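Side-chain contacts in 4-oxalocrotonate tautomerase (Staphylococcus aureus, PDB 2X4K), which belongs to the tautomerase family of small beta-alpha-beta enzymes and assembles from six copies of one short chain: residues Arg14-Glu17 with Gln18-Asn21; Glu47-Pro50 with Asn51-Gly54. All blocks are in the same frame, centred on the assembly; numbering follows the deposited sequence. Where two conformers were deposited one is given.

Contact 1 (Arg14-Glu17 with Gln18-Asn21)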
ATOM      1  N   ARG A  14       3.228  -1.592 -20.256  1.00 17.72           N
ATOM      2  CA  ARG A  14       4.218  -2.661 -20.321  1.00 18.79           C
ATOM      3  C   ARG A  14       3.652  -3.810 -21.151  1.00 18.63           C
ATOM      4  O   ARG A  14       2.453  -4.049 -21.137  1.00 18.12           O
ATOM      5  CB  ARG A  14       4.603  -3.128 -18.910  1.00 19.11           C
ATOM      6  CG  ARG A  14       5.652  -2.256 -18.177  1.00 20.65           C
ATOM      7  CD  ARG A  14       5.527  -0.755 -18.449  1.00 22.60           C
ATOM      8  NE  ARG A  14       6.099  -0.349 -19.732  1.00 25.29           N
ATOM      9  CZ  ARG A  14       6.108   0.901 -20.193  1.00 26.43           C
ATOM     10  NH1 ARG A  14       6.651   1.163 -21.376  1.00 27.90           N
ATOM     11  NH2 ARG A  14       5.589   1.894 -19.480  1.00 26.90           N
ATOM     12  N   SER A  15       4.512  -4.515 -21.884  1.00 18.29           N
ATOM     13  CA  SER A  15       4.077  -5.685 -22.650  1.00 17.88           C
ATOM     14  C   SER A  15       3.773  -6.836 -21.704  1.00 17.11           C
ATOM     15  O   SER A  15       4.266  -6.857 -20.576  1.00 16.26           O
ATOM     16  CB  SER A  15       5.140  -6.104 -23.663  1.00 17.78           C
ATOM     17  OG  SER A  15       6.250  -6.686 -23.007  1.00 18.20           O
ATOM     18  N   ASP A  16       2.976  -7.797 -22.159  1.00 17.17           N
ATOM     19  CA  ASP A  16       2.653  -8.957 -21.333  1.00 16.78           C
ATOM     20  C   ASP A  16       3.922  -9.730 -20.971  1.00 16.14           C
ATOM     21  O   ASP A  16       4.034 -10.238 -19.860  1.00 15.62           O
ATOM     22  CB  ASP A  16       1.648  -9.886 -22.024  1.00 17.32           C
ATOM     23  CG  ASP A  16       1.032 -10.879 -21.061  1.00 18.27           C
ATOM     24  OD1 ASP A  16       0.309 -10.450 -20.137  1.00 20.04           O
ATOM     25  OD2 ASP A  16       1.290 -12.091 -21.204  1.00 20.36           O
ATOM     26  N   GLU A  17       4.872  -9.808 -21.907  1.00 15.93           N
ATOM     27  CA  GLU A  17       6.130 -10.511 -21.655  1.00 16.33           C
ATOM     28  C   GLU A  17       6.990  -9.770 -20.639  1.00 15.32           C
ATOM     29  O   GLU A  17       7.608 -10.398 -19.780  1.00 14.53           O
ATOM     30  CB  GLU A  17       6.922 -10.725 -22.948  1.00 17.30           C
ATOM     31  CG  GLU A  17       7.949 -11.860 -22.854  1.00 19.91           C
ATOM     32  CD  GLU A  17       7.310 -13.242 -22.821  1.00 22.81           C
ATOM     33  OE1 GLU A  17       6.092 -13.351 -23.090  1.00 24.94           O
ATOM     34  OE2 GLU A  17       8.025 -14.224 -22.526  1.00 25.84           O
ATOM     35  N   GLN A  18       7.041  -8.443 -20.730  1.00 15.29           N
ATOM     36  CA  GLN A  18       7.754  -7.647 -19.727  1.00 15.55           C
ATOM     37  C   GLN A  18       7.181  -7.887 -18.325  1.00 14.50           C
ATOM     38  O   GLN A  18       7.940  -8.055 -17.375  1.00 14.45           O
ATOM     39  CB  GLN A  18       7.761  -6.151 -20.093  1.00 16.62           C
ATOM     40  CG  GLN A  18       8.763  -5.793 -21.193  1.00 18.77           C
ATOM     41  CD  GLN A  18       8.777  -4.313 -21.525  1.00 22.16           C
ATOM     42  OE1 GLN A  18       7.737  -3.724 -21.790  1.00 24.04           O
ATOM     43  NE2 GLN A  18       9.961  -3.711 -21.524  1.00 23.88           N
ATOM     44  N   LEU A  19       5.846  -7.901 -18.220  0.50 14.37           N
ATOM     45  CA  LEU A  19       5.133  -8.202 -16.966  0.50 13.85           C
ATOM     46  C   LEU A  19       5.483  -9.597 -16.458  0.50 12.99           C
ATOM     47  O   LEU A  19       5.799  -9.781 -15.282  0.50 12.35           O
ATOM     48  CB  LEU A  19       3.606  -8.141 -17.164  0.50 14.15           C
ATOM     49  CG  LEU A  19       2.864  -6.806 -17.290  0.50 15.18           C
ATOM     50  CD1 LEU A  19       1.401  -7.039 -17.657  0.50 15.88           C
ATOM     51  CD2 LEU A  19       2.964  -6.010 -16.004  0.50 14.94           C
ATOM     52  N   LYS A  20       5.412 -10.575 -17.357  1.00 12.94           N
ATOM     53  CA  LYS A  20       5.711 -11.968 -17.029  1.00 12.78           C
ATOM     54  C   LYS A  20       7.125 -12.082 -16.455  1.00 11.72           C
ATOM     55  O   LYS A  20       7.335 -12.684 -15.400  1.00 11.51           O
ATOM     56  CB  LYS A  20       5.584 -12.841 -18.281  1.00 13.40           C
ATOM     57  CG  LYS A  20       5.809 -14.320 -18.032  1.00 14.72           C
ATOM     58  CD  LYS A  20       5.455 -15.133 -19.266  1.00 17.74           C
ATOM     59  CE  LYS A  20       5.899 -16.575 -19.121  1.00 19.66           C
ATOM     60  NZ  LYS A  20       7.371 -16.707 -19.249  1.00 22.08           N
ATOM     61  N   ASN A  21       8.078 -11.471 -17.144  1.00 11.48           N
ATOM     62  CA  ASN A  21       9.470 -11.512 -16.733  1.00 11.40           C
ATOM     63  C   ASN A  21       9.702 -10.750 -15.436  1.00 10.61           C
ATOM     64  O   ASN A  21      10.470 -11.203 -14.595  1.00 10.43           O
ATOM     65  CB  ASN A  21      10.373 -10.968 -17.838  1.00 12.06           C
ATOM     66  CG  ASN A  21      10.386 -11.853 -19.059  1.00 13.73           C
ATOM     67  OD1 ASN A  21      10.119 -13.053 -18.980  1.00 15.96           O
ATOM     68  ND2 ASN A  21      10.689 -11.262 -20.199  1.00 15.22           N
TER

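Contact 2 (Glu47-Pro50 with Asn51-Gly54)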
ATOM      1  N   GLU A  47      -0.149  -0.737 -12.587  1.00 10.30           N
ATOM      2  CA  GLU A  47       0.267   0.189 -13.627  0.50 10.85           C
ATOM      3  C   GLU A  47      -0.352   1.562 -13.369  1.00 11.34           C
ATOM      4  O   GLU A  47      -1.497   1.668 -12.916  1.00 12.99           O
ATOM      5  CB  GLU A  47      -0.093  -0.363 -15.008  0.50 11.44           C
ATOM      6  CG  GLU A  47       0.732  -1.595 -15.382  0.50 11.97           C
ATOM      7  CD  GLU A  47       0.468  -2.100 -16.793  0.50 13.18           C
ATOM      8  OE1 GLU A  47      -0.278  -3.084 -16.933  0.50 15.03           O
ATOM      9  OE2 GLU A  47       1.004  -1.529 -17.764  0.50 11.68           O
ATOM     10  N   MET A  48       0.422   2.607 -13.643  1.00 11.22           N
ATOM     11  CA  MET A  48       0.007   3.982 -13.390  1.00 12.10           C
ATOM     12  C   MET A  48       0.020   4.796 -14.666  1.00 12.19           C
ATOM     13  O   MET A  48       0.955   4.710 -15.461  1.00 12.16           O
ATOM     14  CB  MET A  48       0.974   4.665 -12.416  1.00 12.16           C
ATOM     15  CG  MET A  48       1.295   3.916 -11.142  1.00 13.80           C
ATOM     16  SD  MET A  48       2.388   4.896 -10.101  1.00 16.04           S
ATOM     17  CE  MET A  48       3.993   4.649 -10.854  1.00 15.50           C
ATOM     18  N   LYS A  49      -0.995   5.632 -14.835  1.00 12.83           N
ATOM     19  CA  LYS A  49      -0.984   6.624 -15.904  1.00 13.83           C
ATOM     20  C   LYS A  49      -0.006   7.740 -15.534  1.00 13.30           C
ATOM     21  O   LYS A  49       0.122   8.085 -14.355  1.00 11.61           O
ATOM     22  CB  LYS A  49      -2.377   7.218 -16.103  1.00 15.07           C
ATOM     23  CG  LYS A  49      -3.434   6.196 -16.474  1.00 18.03           C
ATOM     24  CD  LYS A  49      -4.799   6.832 -16.644  1.00 21.60           C
ATOM     25  CE  LYS A  49      -5.832   5.807 -17.083  1.00 24.28           C
ATOM     26  NZ  LYS A  49      -7.189   6.401 -17.235  1.00 26.41           N
ATOM     27  N   PRO A  50       0.669   8.331 -16.533  1.00 14.70           N
ATOM     28  CA  PRO A  50       1.668   9.366 -16.258  1.00 15.02           C
ATOM     29  C   PRO A  50       1.101  10.646 -15.637  1.00 14.49           C
ATOM     30  O   PRO A  50       1.845  11.401 -15.019  1.00 14.77           O
ATOM     31  CB  PRO A  50       2.273   9.644 -17.639  1.00 16.31           C
ATOM     32  CG  PRO A  50       1.245   9.197 -18.601  1.00 17.23           C
ATOM     33  CD  PRO A  50       0.597   8.016 -17.968  1.00 15.83           C
ATOM     34  N   ASN A  51      -0.200  10.877 -15.788  1.00 14.19           N
ATOM     35  CA  ASN A  51      -0.850  12.006 -15.134  1.00 14.32           C
ATOM     36  C   ASN A  51      -1.280  11.694 -13.687  1.00 13.03           C
ATOM     37  O   ASN A  51      -1.919  12.534 -13.041  1.00 13.55           O
ATOM     38  CB  ASN A  51      -2.035  12.503 -15.978  1.00 15.49           C
ATOM     39  CG  ASN A  51      -3.188  11.543 -15.979  1.00 16.90           C
ATOM     40  OD1 ASN A  51      -2.994  10.338 -15.872  1.00 19.23           O
ATOM     41  ND2 ASN A  51      -4.401  12.070 -16.085  1.00 20.36           N
ATOM     42  N   HIS A  52      -0.896  10.518 -13.170  1.00 12.06           N
ATOM     43  CA  HIS A  52      -1.231  10.119 -11.801  0.50 11.58           C
ATOM     44  C   HIS A  52      -0.030   9.952 -10.894  1.00 11.14           C
ATOM     45  O   HIS A  52      -0.161   9.467  -9.780  1.00 11.65           O
ATOM     46  CB  HIS A  52      -2.018   8.818 -11.811  0.50 11.55           C
ATOM     47  CG  HIS A  52      -3.447   9.006 -12.172  0.50 11.52           C
ATOM     48  ND1 HIS A  52      -3.843   9.421 -13.424  0.50 11.48           N
ATOM     49  CD2 HIS A  52      -4.573   8.870 -11.439  0.50 12.57           C
ATOM     50  CE1 HIS A  52      -5.160   9.508 -13.452  0.50 12.35           C
ATOM     51  NE2 HIS A  52      -5.626   9.184 -12.260  0.50 12.60           N
ATOM     52  N   TYR A  53       1.154  10.353 -11.344  1.00 10.73           N
ATOM     53  CA  TYR A  53       2.314  10.294 -10.460  1.00 10.87           C
ATOM     54  C   TYR A  53       3.386  11.282 -10.844  1.00 11.14           C
ATOM     55  O   TYR A  53       3.440  11.767 -11.975  1.00 11.68           O
ATOM     56  CB  TYR A  53       2.899   8.881 -10.392  1.00 10.90           C
ATOM     57  CG  TYR A  53       3.592   8.418 -11.640  1.00 11.07           C
ATOM     58  CD1 TYR A  53       4.953   8.618 -11.824  1.00 12.55           C
ATOM     59  CD2 TYR A  53       2.892   7.737 -12.627  1.00 12.20           C
ATOM     60  CE1 TYR A  53       5.595   8.162 -12.963  1.00 14.38           C
ATOM     61  CE2 TYR A  53       3.521   7.281 -13.774  1.00 14.20           C
ATOM     62  CZ  TYR A  53       4.870   7.505 -13.942  1.00 14.94           C
ATOM     63  OH  TYR A  53       5.488   7.047 -15.082  1.00 18.09           O
ATOM     64  N   GLY A  54       4.239  11.580  -9.879  1.00 11.17           N
ATOM     65  CA  GLY A  54       5.317  12.507 -10.098  1.00 11.69           C
ATOM     66  C   GLY A  54       6.357  12.475  -9.010  1.00 10.89           C
ATOM     67  O   GLY A  54       6.236  11.749  -8.019  1.00 10.40           O
TER

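Contact 1 (Arg14-Glu17 with Gln18-Asn21)
Gln18 brings the oxygen end of its amide to the edge of the Arg14 guanidinium, near the plane of that group, with OE1 4.3 Å from Arg14 NE, beyond hydrogen-bonding distance. The polar end of Arg14 is held instead by the carbonyl of Leu11, through NH2. Gln18 OE1 takes a weak but nearly straight bond from the backbone of Ser15, at 3.3 Å from Ser15 N (174°). In return Ser15 OG accepts from Gln18 N at 3.0 Å. These reciprocal bonds make a capping box with Ser15 as N-cap. With chi1 at 72°, the serine hydroxyl swings between its own N and carbonyl carbon and faces the first turn, while the glutamine chain runs back past it, CG 3.2 Å from Ser15 OG.

Behind the cap, regular helix bonds begin, Leu19 N to Ser15 O at 3.0 Å and Asn21 N to Glu17 O at 2.9 Å. Glu17 and Lys20 run out alongside each other, yet Glu17 OE2 and Lys20 NZ are 4.2 Å apart, too far for a salt bridge. The Glu17 carboxylate and Asn21 amide planes are turned 85° to each other.

This first turn opens helix 16-34, the crossover between parallel strands 5-11 and 42-48. Asp16 forms a salt bridge with Arg59 and accepts a hydrogen bond from Asn51, both of the second subunit, and Gln18 and Asn21 pack on Thr33 of the third.

Contact 2 (Glu47-Pro50 with Asn51-Gly54)
Tyr53 turns one face of its ring to Met48 of the preceding strand, and Met48 meets it with both ends of its side chain. The methyl CE sits over that face, 3.8 Å from the ring centroid and 15° off the normal, a CH-pi contact displaced toward the rim. SD is set more obliquely, making a Met-aromatic contact, and CB touches the ring at CD2 (3.6 Å). What brings the methyl back over the ring is the bend at the end of the chain, chi3 -79°, after an extended chi2; the two side chains cross at about a right angle. Elsewhere on the tyrosine, the carbonyl oxygen of Lys49 comes 3.3 Å from CD2, and Pro50 approaches CE2 with its CA rather than its ring.

Pro50 and Asn51 are the two central residues of the turn, which is closed by Lys49 O accepting from His52 N at 2.9 Å.

Lys49, extended beyond CG, runs beside Asn51 and His52 before its end leads away from the turn, and its CB passes 3.2 Å from Asn51 OD1. The same oxygen is the acceptor for His52 ND1, at 2.7 Å; it lies in the imidazole plane, whereas the nitrogen stands above the plane of the amide. The bond helps set the rotation of the imidazole, whose NE2 is bonded to Glu47 of the fourth subunit, while Asn51 ND2 reaches Asp16 of that same subunit.

The whole is a type I beta turn, Lys49-His52, lying between strand 42-48 and strand 53-55. Tyr53 and Gly54 pair antiparallel with a strand of the fourth subunit, consistent with the oligomeric tautomerase fold, in which the segment following the beta-alpha-beta unit joins neighbouring subunits.

In the fold
Contact 1 is a surface arrangement at the start of helix 16-34, whereas contact 2 is partly buried where the chain leaves strand 42-48 for strand 53-55. The difference shows in their chemistry: one is almost wholly polar, built on backbone and capping bonds, while the other combines an apolar sulfur-and-ring contact with a polar turn. They meet within the chain at a weak bond from Arg14 N to Glu47 OE2. Between subunits, contact 1 of one chain also meets contact 2 of a neighbouring subunit. Both contacts also touch the third subunit, so neither lies wholly within its own chain.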